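Arginine kinase (Cydia pomonella granulosis virus, PDB 6VVG) binds AMP in its active-site cleft and probably acts as a serine/threonine protein kinase of the eukaryotic protein-kinase fold. Local coordinates at residues V199-V202 and A203-L207; E243-K247 and K248-F252; D98-D101 and F102-N106. One frame throughout, in Å; residues are numbered along the deposited sequence.

Contact 1: V199-V202 and A203-L207; sequences VGVV and AYEIL
Glu205 folds back along Val201, one helical turn before it. Its CB lies 3.4 Å from Val201 O. CG comes closer, at 3.2 Å from the same Val201 O. Chi1 of -72° turns CG opposite the carbonyl carbon of Glu205, and the chain then runs straight on to CD. CD stays near Val201 O and passes 3.9 Å from Val201 CG1. At the tip, OE1 is 3.5 Å from Val201 O and 3.7 Å from Val201 CG1. OE1 also shares a weak hydrogen bond with Tyr179 OH. The two side chains lie side by side and point the same way.

The backbone beneath is a regular alpha helix. Ala203 N donates to Val199 O at 2.8 Å, and Ile206 N to Val202 O at 2.9 Å. Tyr204 and Glu205 donate likewise to Gly200 and Val201. Ile206 CG1 lies 3.3 Å from Val202 O, beside the carbonyl that accepts the Ile206 N-H.

Helix 192-208 corresponds to the buried alpha-F helix of the protein-kinase C-lobe, and helix 115-133 to alpha-E. Val199, Ala203 and Leu207 pack against both helix 115-133 and helix 247-256. Tyr204 also meets helix 247-256, through Val253, and its OH bonds to Pro240 O.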
ATOM      1  N   VAL A 199      19.831   6.990   4.030  1.00  9.79           N
ATOM      2  CA  VAL A 199      20.345   8.138   3.289  1.00 10.21           C
ATOM      3  C   VAL A 199      21.668   8.594   3.886  1.00 12.79           C
ATOM      4  O   VAL A 199      22.617   8.921   3.163  1.00  6.24           O
ATOM      5  CB  VAL A 199      19.312   9.280   3.275  1.00  9.39           C
ATOM      6  CG1 VAL A 199      19.963  10.566   2.777  1.00  7.06           C
ATOM      7  CG2 VAL A 199      18.116   8.908   2.415  1.00 11.11           C
ATOM      8  N   GLY A 200      21.752   8.623   5.217  1.00  8.01           N
ATOM      9  CA  GLY A 200      23.000   8.992   5.860  1.00  9.33           C
ATOM     10  C   GLY A 200      24.147   8.081   5.474  1.00  8.40           C
ATOM     11  O   GLY A 200      25.260   8.542   5.215  1.00  9.92           O
ATOM     12  N   VAL A 201      23.896   6.771   5.431  1.00 12.22           N
ATOM     13  CA  VAL A 201      24.948   5.847   5.023  1.00  9.21           C
ATOM     14  C   VAL A 201      25.344   6.104   3.574  1.00 11.39           C
ATOM     15  O   VAL A 201      26.534   6.139   3.236  1.00 11.40           O
ATOM     16  CB  VAL A 201      24.499   4.390   5.234  1.00 10.80           C
ATOM     17  CG1 VAL A 201      25.579   3.429   4.739  1.00 14.43           C
ATOM     18  CG2 VAL A 201      24.176   4.133   6.699  1.00  6.09           C
ATOM     19  N   VAL A 202      24.356   6.286   2.698  1.00  9.72           N
ATOM     20  CA  VAL A 202      24.649   6.588   1.300  1.00 10.49           C
ATOM     21  C   VAL A 202      25.478   7.860   1.194  1.00 10.27           C
ATOM     22  O   VAL A 202      26.447   7.922   0.428  1.00 10.44           O
ATOM     23  CB  VAL A 202      23.341   6.699   0.493  1.00  8.40           C
ATOM     24  CG1 VAL A 202      23.625   7.186  -0.919  1.00  7.86           C
ATOM     25  CG2 VAL A 202      22.613   5.366   0.475  1.00 11.79           C
ATOM     26  N   ALA A 203      25.111   8.895   1.954  1.00  8.16           N
ATOM     27  CA  ALA A 203      25.838  10.159   1.888  1.00 12.53           C
ATOM     28  C   ALA A 203      27.284   9.973   2.329  1.00 13.07           C
ATOM     29  O   ALA A 203      28.214  10.475   1.687  1.00 12.23           O
ATOM     30  CB  ALA A 203      25.134  11.211   2.748  1.00  8.24           C
ATOM     31  N   TYR A 204      27.492   9.246   3.426  1.00 10.21           N
ATOM     32  CA  TYR A 204      28.856   8.972   3.863  1.00 11.13           C
ATOM     33  C   TYR A 204      29.630   8.216   2.791  1.00 11.79           C
ATOM     34  O   TYR A 204      30.814   8.485   2.560  1.00 10.26           O
ATOM     35  CB  TYR A 204      28.849   8.177   5.168  1.00 10.81           C
ATOM     36  CG  TYR A 204      30.200   8.159   5.849  1.00  9.45           C
ATOM     37  CD1 TYR A 204      31.226   7.334   5.394  1.00 14.30           C
ATOM     38  CD2 TYR A 204      30.459   8.983   6.933  1.00  9.33           C
ATOM     39  CE1 TYR A 204      32.467   7.331   6.007  1.00 12.99           C
ATOM     40  CE2 TYR A 204      31.692   8.980   7.556  1.00 11.17           C
ATOM     41  CZ  TYR A 204      32.690   8.155   7.089  1.00 12.30           C
ATOM     42  OH  TYR A 204      33.918   8.155   7.711  1.00 21.66           O
ATOM     43  N   GLU A 205      28.971   7.274   2.117  1.00 11.34           N
ATOM     44  CA  GLU A 205      29.667   6.422   1.161  1.00  8.96           C
ATOM     45  C   GLU A 205      30.072   7.201  -0.083  1.00 11.63           C
ATOM     46  O   GLU A 205      31.208   7.082  -0.554  1.00 14.83           O
ATOM     47  CB  GLU A 205      28.788   5.226   0.798  1.00 11.56           C
ATOM     48  CG  GLU A 205      28.681   4.212   1.927  1.00 11.26           C
ATOM     49  CD  GLU A 205      27.790   3.037   1.592  1.00 20.35           C
ATOM     50  OE1 GLU A 205      26.643   3.267   1.157  1.00 19.33           O
ATOM     51  OE2 GLU A 205      28.240   1.885   1.772  1.00 16.65           O
ATOM     52  N   ILE A 206      29.164   8.009  -0.637  1.00 15.55           N
ATOM     53  CA  ILE A 206      29.540   8.737  -1.845  1.00 10.21           C
ATOM     54  C   ILE A 206      30.541   9.839  -1.523  1.00 12.74           C
ATOM     55  O   ILE A 206      31.412  10.153  -2.344  1.00 12.57           O
ATOM     56  CB  ILE A 206      28.314   9.303  -2.584  1.00  8.69           C
ATOM     57  CG1 ILE A 206      27.481  10.213  -1.684  1.00 16.57           C
ATOM     58  CG2 ILE A 206      27.471   8.171  -3.147  1.00 11.26           C
ATOM     59  CD1 ILE A 206      26.349  10.908  -2.434  1.00 11.76           C
ATOM     60  N   LEU A 207      30.441  10.450  -0.340  1.00 10.93           N
ATOM     61  CA  LEU A 207      31.373  11.518   0.010  1.00 15.84           C
ATOM     62  C   LEU A 207      32.769  10.969   0.270  1.00 11.43           C
ATOM     63  O   LEU A 207      33.767  11.562  -0.162  1.00 13.03           O
ATOM     64  CB  LEU A 207      30.867  12.279   1.235  1.00 10.59           C
ATOM     65  CG  LEU A 207      29.753  13.297   0.995  1.00 12.78           C
ATOM     66  CD1 LEU A 207      29.124  13.727   2.316  1.00 11.39           C
ATOM     67  CD2 LEU A 207      30.279  14.500   0.230  1.00 12.40           C
TER

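Contact 2: E243-K247 and K248-F252; sequences EHVSK and KANDF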
ATOM      1  N   GLU A 243      38.309  13.064   5.305  1.00 22.78           N
ATOM      2  CA  GLU A 243      39.420  14.012   5.357  1.00 28.68           C
ATOM      3  C   GLU A 243      39.284  15.103   4.302  1.00 28.10           C
ATOM      4  O   GLU A 243      39.472  16.289   4.595  1.00 36.32           O
ATOM      5  CB  GLU A 243      40.745  13.264   5.193  1.00 29.73           C
ATOM      6  CG  GLU A 243      41.983  14.076   5.551  1.00 34.00           C
ATOM      7  CD  GLU A 243      41.957  14.614   6.974  1.00 46.34           C
ATOM      8  OE1 GLU A 243      41.115  14.162   7.778  1.00 38.30           O
ATOM      9  OE2 GLU A 243      42.789  15.491   7.288  1.00 43.55           O
ATOM     10  N   HIS A 244      38.963  14.730   3.066  1.00 18.36           N
ATOM     11  CA  HIS A 244      39.050  15.655   1.938  1.00 29.62           C
ATOM     12  C   HIS A 244      37.679  16.131   1.458  1.00 27.58           C
ATOM     13  O   HIS A 244      37.455  16.357   0.264  1.00 22.96           O
ATOM     14  CB  HIS A 244      39.830  15.026   0.782  1.00 27.78           C
ATOM     15  CG  HIS A 244      41.217  14.598   1.153  1.00 52.08           C
ATOM     16  ND1 HIS A 244      42.047  15.379   1.925  1.00 55.25           N
ATOM     17  CD2 HIS A 244      41.913  13.469   0.873  1.00 49.08           C
ATOM     18  CE1 HIS A 244      43.198  14.752   2.103  1.00 53.51           C
ATOM     19  NE2 HIS A 244      43.144  13.594   1.473  1.00 58.88           N
ATOM     20  N   VAL A 245      36.750  16.318   2.391  1.00 16.84           N
ATOM     21  CA  VAL A 245      35.510  17.033   2.137  1.00 23.10           C
ATOM     22  C   VAL A 245      35.368  18.105   3.211  1.00 18.58           C
ATOM     23  O   VAL A 245      36.086  18.112   4.211  1.00 17.02           O
ATOM     24  CB  VAL A 245      34.273  16.109   2.113  1.00 18.72           C
ATOM     25  CG1 VAL A 245      34.477  14.978   1.115  1.00 21.25           C
ATOM     26  CG2 VAL A 245      33.973  15.573   3.498  1.00 17.74           C
ATOM     27  N   SER A 246      34.416  19.008   2.999  1.00 16.37           N
ATOM     28  CA  SER A 246      34.313  20.210   3.810  1.00 17.29           C
ATOM     29  C   SER A 246      33.904  19.881   5.245  1.00 17.88           C
ATOM     30  O   SER A 246      33.473  18.768   5.567  1.00 12.97           O
ATOM     31  CB  SER A 246      33.298  21.175   3.203  1.00 15.67           C
ATOM     32  OG  SER A 246      31.980  20.669   3.362  1.00 12.91           O
ATOM     33  N   LYS A 247      34.034  20.887   6.113  1.00 16.25           N
ATOM     34  CA  LYS A 247      33.561  20.750   7.486  1.00 15.93           C
ATOM     35  C   LYS A 247      32.046  20.601   7.528  1.00 10.96           C
ATOM     36  O   LYS A 247      31.507  19.872   8.368  1.00 11.42           O
ATOM     37  CB  LYS A 247      33.998  21.961   8.315  1.00 19.32           C
ATOM     38  CG  LYS A 247      35.505  22.097   8.491  1.00 34.73           C
ATOM     39  CD  LYS A 247      35.855  22.928   9.725  1.00 34.03           C
ATOM     40  CE  LYS A 247      35.561  24.406   9.506  1.00 34.91           C
ATOM     41  NZ  LYS A 247      36.784  25.250   9.661  1.00 47.08           N
ATOM     42  N   LYS A 248      31.338  21.294   6.632  1.00 13.21           N
ATOM     43  CA  LYS A 248      29.887  21.158   6.580  1.00 15.58           C
ATOM     44  C   LYS A 248      29.485  19.752   6.154  1.00 16.70           C
ATOM     45  O   LYS A 248      28.544  19.175   6.711  1.00 13.26           O
ATOM     46  CB  LYS A 248      29.294  22.195   5.626  1.00 13.70           C
ATOM     47  CG  LYS A 248      29.109  23.579   6.236  1.00 22.87           C
ATOM     48  CD  LYS A 248      28.835  24.628   5.159  1.00 22.77           C
ATOM     49  CE  LYS A 248      28.684  26.018   5.768  1.00 31.83           C
ATOM     50  NZ  LYS A 248      28.320  27.043   4.749  1.00 35.05           N
ATOM     51  N   ALA A 249      30.187  19.183   5.171  1.00 15.59           N
ATOM     52  CA  ALA A 249      29.883  17.822   4.740  1.00 14.43           C
ATOM     53  C   ALA A 249      30.116  16.828   5.869  1.00 13.32           C
ATOM     54  O   ALA A 249      29.330  15.892   6.057  1.00 16.61           O
ATOM     55  CB  ALA A 249      30.728  17.454   3.520  1.00 12.02           C
ATOM     56  N   ASN A 250      31.194  17.012   6.628  1.00 10.65           N
ATOM     57  CA  ASN A 250      31.440  16.134   7.765  1.00 11.71           C
ATOM     58  C   ASN A 250      30.356  16.300   8.819  1.00 13.52           C
ATOM     59  O   ASN A 250      29.788  15.313   9.292  1.00 15.59           O
ATOM     60  CB  ASN A 250      32.821  16.411   8.353  1.00 12.66           C
ATOM     61  CG  ASN A 250      33.912  15.624   7.656  1.00 19.70           C
ATOM     62  OD1 ASN A 250      33.960  14.395   7.743  1.00 13.96           O
ATOM     63  ND2 ASN A 250      34.788  16.325   6.950  1.00 15.83           N
ATOM     64  N   ASP A 251      30.027  17.542   9.177  1.00 11.41           N
ATOM     65  CA  ASP A 251      28.977  17.759  10.167  1.00 14.58           C
ATOM     66  C   ASP A 251      27.661  17.131   9.728  1.00 16.11           C
ATOM     67  O   ASP A 251      26.888  16.655  10.568  1.00 13.29           O
ATOM     68  CB  ASP A 251      28.790  19.254  10.420  1.00 15.64           C
ATOM     69  CG  ASP A 251      28.014  19.535  11.689  1.00 22.80           C
ATOM     70  OD1 ASP A 251      28.533  19.234  12.783  1.00 13.27           O
ATOM     71  OD2 ASP A 251      26.880  20.050  11.591  1.00 12.60           O
ATOM     72  N   PHE A 252      27.395  17.113   8.421  1.00 12.95           N
ATOM     73  CA  PHE A 252      26.169  16.501   7.918  1.00  9.06           C
ATOM     74  C   PHE A 252      26.122  15.015   8.253  1.00 13.58           C
ATOM     75  O   PHE A 252      25.144  14.529   8.830  1.00 11.61           O
ATOM     76  CB  PHE A 252      26.061  16.723   6.407  1.00 11.93           C
ATOM     77  CG  PHE A 252      24.792  16.192   5.800  1.00 10.04           C
ATOM     78  CD1 PHE A 252      23.576  16.809   6.049  1.00 10.40           C
ATOM     79  CD2 PHE A 252      24.817  15.078   4.976  1.00 10.53           C
ATOM     80  CE1 PHE A 252      22.406  16.320   5.491  1.00  9.32           C
ATOM     81  CE2 PHE A 252      23.650  14.584   4.417  1.00  9.72           C
ATOM     82  CZ  PHE A 252      22.446  15.208   4.672  1.00 12.78           C
TER
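Val245 and Asn250 cross obliquely at the start of helix 247-256. The valine's CG2 methyl is the branch that touches, 3.6 Å from Asn250 ND2. The same methyl packs against Ala249 CB at 3.8 Å. Chi1 of -54° puts CG1 opposite the carbonyl carbon of Val245 and leaves CG2 between the backbone N and that carbon, turned to the first helical turn. One methyl therefore meets an apolar neighbour and an amide nitrogen together.

Asn250 reaches back along the chain. Its ND2 makes a weak hydrogen bond to Ser246 O at 3.1 Å, with an N-H...O angle of 133°. Its backbone N donates to the same oxygen, also at 3.1 Å but much straighter. Ser246 O thus accepts twice from Asn250, firmly from the backbone and weakly from the side chain. At the other end of the amide, OD1 accepts from Ile242 N. This bond helps to hold the amide's rotation and ties the preceding loop to the helix; the ND2 bond only adds to it.

Ser246 is the N-cap. Its OG accepts from Ala249 N at 2.9 Å, with an angle of 161°, and satisfies an N-H of the first turn, the usual role of an N-cap. The same hydroxyl is hydrogen-bonded to Glu115 OE2. Lys247 O takes the N-H of Asp251 at 2.9 Å.

The contact lies at the surface of the C-lobe. Val245 and Ala249 touch Glu115 at the start of helix 115-133, and Phe252 packs on Ile122 of that helix. Asp251 pairs with Arg255 one turn on and bonds His274, just beyond helix 268-272.

Contact 3: D98-D101 and F102-N106; sequences DLFD and FVKMN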
ATOM      1  N   ASP A  98      24.828   3.151 -11.183  1.00  9.09           N
ATOM      2  CA  ASP A  98      24.287   3.447  -9.865  1.00 13.18           C
ATOM      3  C   ASP A  98      25.407   4.019  -9.009  1.00 10.61           C
ATOM      4  O   ASP A  98      26.569   4.066  -9.422  1.00 12.54           O
ATOM      5  CB  ASP A  98      23.668   2.203  -9.217  1.00 14.46           C
ATOM      6  CG  ASP A  98      24.643   1.048  -9.115  1.00 14.71           C
ATOM      7  OD1 ASP A  98      25.746   1.234  -8.560  1.00 18.38           O
ATOM      8  OD2 ASP A  98      24.301  -0.056  -9.584  1.00 17.12           O
ATOM      9  N   LEU A  99      25.047   4.452  -7.800  1.00  7.91           N
ATOM     10  CA  LEU A  99      26.020   5.128  -6.952  1.00 12.85           C
ATOM     11  C   LEU A  99      27.125   4.183  -6.501  1.00 12.60           C
ATOM     12  O   LEU A  99      28.239   4.634  -6.210  1.00 16.00           O
ATOM     13  CB  LEU A  99      25.319   5.752  -5.746  1.00 11.36           C
ATOM     14  CG  LEU A  99      24.276   6.815  -6.102  1.00 11.85           C
ATOM     15  CD1 LEU A  99      23.699   7.475  -4.854  1.00 12.61           C
ATOM     16  CD2 LEU A  99      24.855   7.881  -7.037  1.00 12.07           C
ATOM     17  N   PHE A 100      26.854   2.876  -6.450  1.00 14.12           N
ATOM     18  CA  PHE A 100      27.912   1.942  -6.080  1.00 13.15           C
ATOM     19  C   PHE A 100      29.023   1.924  -7.117  1.00 12.71           C
ATOM     20  O   PHE A 100      30.194   1.724  -6.771  1.00 11.86           O
ATOM     21  CB  PHE A 100      27.357   0.532  -5.907  1.00 15.35           C
ATOM     22  CG  PHE A 100      28.404  -0.486  -5.540  1.00 17.84           C
ATOM     23  CD1 PHE A 100      28.910  -0.542  -4.250  1.00 21.07           C
ATOM     24  CD2 PHE A 100      28.886  -1.382  -6.482  1.00 16.46           C
ATOM     25  CE1 PHE A 100      29.869  -1.476  -3.903  1.00 24.44           C
ATOM     26  CE2 PHE A 100      29.846  -2.321  -6.138  1.00 25.73           C
ATOM     27  CZ  PHE A 100      30.338  -2.364  -4.848  1.00 31.56           C
ATOM     28  N   ASP A 101      28.679   2.117  -8.394  1.00 13.29           N
ATOM     29  CA  ASP A 101      29.700   2.147  -9.435  1.00 14.25           C
ATOM     30  C   ASP A 101      30.728   3.239  -9.172  1.00 13.43           C
ATOM     31  O   ASP A 101      31.884   3.122  -9.595  1.00 13.97           O
ATOM     32  CB  ASP A 101      29.053   2.360 -10.807  1.00 11.23           C
ATOM     33  CG  ASP A 101      28.259   1.156 -11.277  1.00 15.19           C
ATOM     34  OD1 ASP A 101      28.604   0.020 -10.890  1.00 14.99           O
ATOM     35  OD2 ASP A 101      27.286   1.348 -12.039  1.00 21.95           O
ATOM     36  N   PHE A 102      30.332   4.303  -8.477  1.00 15.65           N
ATOM     37  CA  PHE A 102      31.207   5.445  -8.252  1.00 14.25           C
ATOM     38  C   PHE A 102      32.064   5.311  -7.006  1.00 24.13           C
ATOM     39  O   PHE A 102      32.919   6.169  -6.764  1.00 17.24           O
ATOM     40  CB  PHE A 102      30.378   6.729  -8.164  1.00 14.69           C
ATOM     41  CG  PHE A 102      29.796   7.159  -9.478  1.00 17.30           C
ATOM     42  CD1 PHE A 102      28.624   6.594  -9.948  1.00 17.46           C
ATOM     43  CD2 PHE A 102      30.426   8.121 -10.246  1.00 15.00           C
ATOM     44  CE1 PHE A 102      28.088   6.983 -11.162  1.00 21.02           C
ATOM     45  CE2 PHE A 102      29.897   8.515 -11.459  1.00 18.03           C
ATOM     46  CZ  PHE A 102      28.726   7.945 -11.918  1.00 20.97           C
ATOM     47  N   VAL A 103      31.881   4.252  -6.210  1.00 15.07           N
ATOM     48  CA  VAL A 103      32.678   4.035  -5.027  1.00 13.13           C
ATOM     49  C   VAL A 103      33.355   2.673  -4.998  1.00 15.50           C
ATOM     50  O   VAL A 103      34.213   2.436  -4.141  1.00 17.83           O
ATOM     51  CB  VAL A 103      31.847   4.226  -3.734  1.00 13.52           C
ATOM     52  CG1 VAL A 103      31.094   5.548  -3.773  1.00 22.48           C
ATOM     53  CG2 VAL A 103      30.885   3.059  -3.543  1.00 17.82           C
ATOM     54  N   LYS A 104      33.012   1.777  -5.925  1.00 14.60           N
ATOM     55  CA  LYS A 104      33.556   0.429  -5.899  1.00 19.74           C
ATOM     56  C   LYS A 104      35.063   0.428  -6.148  1.00 17.42           C
ATOM     57  O   LYS A 104      35.645   1.381  -6.675  1.00 15.49           O
ATOM     58  CB  LYS A 104      32.867  -0.437  -6.949  1.00 14.31           C
ATOM     59  CG  LYS A 104      33.041   0.058  -8.382  1.00 15.92           C
ATOM     60  CD  LYS A 104      32.308  -0.851  -9.361  1.00 17.57           C
ATOM     61  CE  LYS A 104      32.330  -0.289 -10.772  1.00  9.38           C
ATOM     62  NZ  LYS A 104      31.199  -0.826 -11.591  1.00 14.81           N
ATOM     63  N   MET A 105      35.687  -0.692  -5.779  1.00 17.21           N
ATOM     64  CA  MET A 105      37.137  -0.810  -5.890  1.00 18.00           C
ATOM     65  C   MET A 105      37.579  -0.933  -7.343  1.00 22.79           C
ATOM     66  O   MET A 105      38.576  -0.325  -7.745  1.00 22.49           O
ATOM     67  CB  MET A 105      37.628  -2.018  -5.099  1.00 30.64           C
ATOM     68  CG  MET A 105      37.244  -2.035  -3.639  1.00 43.35           C
ATOM     69  SD  MET A 105      38.474  -2.824  -2.577  1.00 49.46           S
ATOM     70  CE  MET A 105      38.444  -4.503  -3.198  1.00 38.23           C
ATOM     71  N   ASN A 106      36.845  -1.694  -8.153  1.00 15.87           N
ATOM     72  CA  ASN A 106      37.181  -1.896  -9.562  1.00 20.15           C
ATOM     73  C   ASN A 106      36.633  -0.719 -10.357  1.00 22.42           C
ATOM     74  O   ASN A 106      35.492  -0.729 -10.820  1.00 34.48           O
ATOM     75  CB  ASN A 106      36.608  -3.214 -10.064  1.00 20.93           C
ATOM     76  CG  ASN A 106      35.107  -3.320  -9.838  1.00 23.00           C
ATOM     77  OD1 ASN A 106      34.608  -3.045  -8.746  1.00 17.81           O
ATOM     78  ND2 ASN A 106      34.379  -3.712 -10.878  1.00 19.46           N
TER
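The Phe100 ring has Lys104 CB over one face. This is a CH-pi contact: CB stands 4.0 Å from the ring centroid and 27° off its normal. The two side chains cross at about a right angle. Val103 CG2 approaches the same ring obliquely, 4.2 Å from Phe100 CD1. The Phe102 ring is met differently. Asp98 O lies at its edge, in the ring plane, 3.3 Å from Phe102 CD1. Outside the turn, the ring of Tyr149 meets the Phe102 ring edge-to-face.

Asp101 and Lys104 run side by side and point the same way. Lys104 NZ forms a salt bridge to Asp101 OD1 at 2.8 Å, coming from above the carboxylate plane. Chi1 of 61° puts Lys104 CG between its backbone N and carbonyl carbon, and the extended chain then lies along Asp101, with CG 3.5 Å from Asp101 O. The other carboxylate oxygen, Asp101 OD2, accepts from Asp98 N, so both oxygens of the group are held.

Asp98 OD1 in turn takes the N-H of Asp101 at 3.1 Å, nearly along the C-O axis, which makes an Asx motif. Further on, Phe102 N donates to Leu99 O and Val103 N to Phe100 O, both from well above the carbonyl plane. Each bond reaches back three residues and closes the turn.

This is the place of the alpha-D region in protein kinases, just after the hinge, between strand 87-92 and helix 115-133. Leu99 pairs with Leu147 by backbone hydrogen bonds, while Asp98 packs on Leu148 of strand 147-148. Phe102 rests on Leu111 and Leu113, ahead of helix 115-133.

Contact 1 lies between the other two, its centre about 12 Å from the centre of each. It touches both. Towards contact 2, Ala203 CB packs on Phe252 CE2 at 4.0 Å, and Leu207 CD1 meets Ala249 CB at 4.2 Å. Towards contact 3, Val202 CG1 meets Leu99 CD1 at 3.9 Å, and Glu205 O lies 3.6 Å from Val103 CG1. Contacts 2 and 3 do not touch; their nearest atoms are about 11 Å apart. Contact 3 is near the nucleotide, with the Asp98 side chain about 5 Å from the bound AMP. In contact 1, the Val202 side chain is about 13 Å from it. Contact 2 lies away from the nucleotide site.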